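Local structure of hypothetical protein MTH1187 (Methanothermobacter thermautotrophicus, 1LXN) at residues 53-56 / 57-60. The protein is of unknown function but may bind thiamine or a related small molecule. Residues are numbered along the deposited sequence; the frame is centred on the assembly and turned at random.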
loop_
_atom_site.group_PDB
_atom_site.type_symbol
_atom_site.label_atom_id
_atom_site.label_comp_id
_atom_site.label_asym_id
_atom_site.label_seq_id
_atom_site.Cartn_x
_atom_site.Cartn_y
_atom_site.Cartn_z
ATOM N N LEU A 53 5.401 -7.540 -4.206
ATOM C CA LEU A 53 5.187 -6.286 -3.506
ATOM C C LEU A 53 5.753 -5.105 -4.301
ATOM O O LEU A 53 5.046 -4.122 -4.531
ATOM C CB LEU A 53 5.819 -6.339 -2.112
ATOM C CG LEU A 53 5.651 -5.087 -1.245
ATOM C CD1 LEU A 53 4.178 -4.716 -1.114
ATOM C CD2 LEU A 53 6.246 -5.356 0.129
HETATM N N MSE A 54 7.011 -5.198 -4.725
HETATM C CA MSE A 54 7.624 -4.111 -5.490
HETATM C C MSE A 54 6.851 -3.857 -6.789
HETATM O O MSE A 54 6.666 -2.710 -7.194
HETATM C CB MSE A 54 9.090 -4.421 -5.825
HETATM C CG MSE A 54 10.015 -4.624 -4.622
HETATM SE SE MSE A 54 9.801 -3.287 -3.231
HETATM C CE MSE A 54 8.991 -4.411 -1.883
ATOM N N GLU A 55 6.410 -4.922 -7.450
ATOM C CA GLU A 55 5.651 -4.756 -8.682
ATOM C C GLU A 55 4.315 -4.066 -8.377
ATOM O O GLU A 55 3.858 -3.229 -9.150
ATOM C CB GLU A 55 5.397 -6.108 -9.360
ATOM C CG GLU A 55 6.645 -6.785 -9.936
ATOM C CD GLU A 55 7.363 -5.931 -10.975
ATOM O OE1 GLU A 55 6.704 -5.449 -11.928
ATOM O OE2 GLU A 55 8.594 -5.746 -10.842
ATOM N N ALA A 56 3.694 -4.414 -7.254
ATOM C CA ALA A 56 2.420 -3.795 -6.889
ATOM C C ALA A 56 2.624 -2.311 -6.564
ATOM O O ALA A 56 1.801 -1.467 -6.932
ATOM C CB ALA A 56 1.796 -4.514 -5.699
ATOM N N VAL A 57 3.725 -1.999 -5.887
ATOM C CA VAL A 57 4.033 -0.618 -5.530
ATOM C C VAL A 57 4.346 0.213 -6.771
ATOM O O VAL A 57 3.890 1.349 -6.883
ATOM C CB VAL A 57 5.217 -0.544 -4.527
ATOM C CG1 VAL A 57 5.655 0.912 -4.311
ATOM C CG2 VAL A 57 4.790 -1.162 -3.195
ATOM N N LYS A 58 5.119 -0.343 -7.701
ATOM C CA LYS A 58 5.435 0.382 -8.930
ATOM C C LYS A 58 4.149 0.645 -9.700
ATOM O O LYS A 58 3.936 1.739 -10.217
ATOM C CB LYS A 58 6.396 -0.412 -9.822
ATOM C CG LYS A 58 7.857 -0.324 -9.407
ATOM C CD LYS A 58 8.774 -1.079 -10.367
ATOM C CE LYS A 58 8.511 -2.578 -10.329
ATOM N NZ LYS A 58 9.495 -3.352 -11.146
ATOM N N ALA A 59 3.288 -0.362 -9.768
ATOM C CA ALA A 59 2.026 -0.230 -10.480
ATOM C C ALA A 59 1.152 0.880 -9.888
ATOM O O ALA A 59 0.574 1.683 -10.625
ATOM C CB ALA A 59 1.274 -1.554 -10.458
ATOM N N ALA A 60 1.062 0.923 -8.560
ATOM C CA ALA A 60 0.248 1.930 -7.892
ATOM C C ALA A 60 0.808 3.318 -8.168
ATOM O O ALA A 60 0.066 4.239 -8.507
ATOM C CB ALA A 60 0.197 1.660 -6.392
#
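Lys58 reaches back one turn of the helix to Glu55, and its ammonium NZ lies 2.6 Å from OE2 in a salt bridge that is also a hydrogen bond. The nitrogen comes in from above the carboxylate plane, 39° out of it, and favours one oxygen: OE1 is 3.6 Å from the same NZ. Both chains set off beside their own backbone N and run side by side in the same direction; Lys58 then bends at chi3 (-66°) while Glu55 folds at chi2, which brings the two charged ends together on the exposed side. On its way the lysine passes the carbonyl of Met54, with CG 3.5 Å from that O.

Four consecutive i to i+4 bonds take up the carbonyl oxygens of 53-56 and the amides of 57-60. The carbonyl oxygens of Leu53, Met54, Glu55 and Ala56 accept from the amides of Val57, Lys58, Ala59 and Ala60; the first is the shortest, with Val57 N 2.8 Å from Leu53 O. Beside that bond, Val57 CG2 sits against the same oxygen at 3.3 Å and touches Leu53 CD1 more loosely, at 4.2 Å.

All of this belongs to the N-terminal half and centre of helix 50-66, the amphipathic second helix of a ferredoxin-like fold, lying on the four-stranded antiparallel sheet. Leu53 and Val57 face the sheet, meeting Ala4 and Leu6 of strand 2-10 and Ile78 and Leu76 of strand 72-79. The small side chains of Ala56 and Ala60 pack on Leu29 of helix 19-29, the neighbouring helix, while Ala59 joins Ala56 against Leu32 in the loop that follows it.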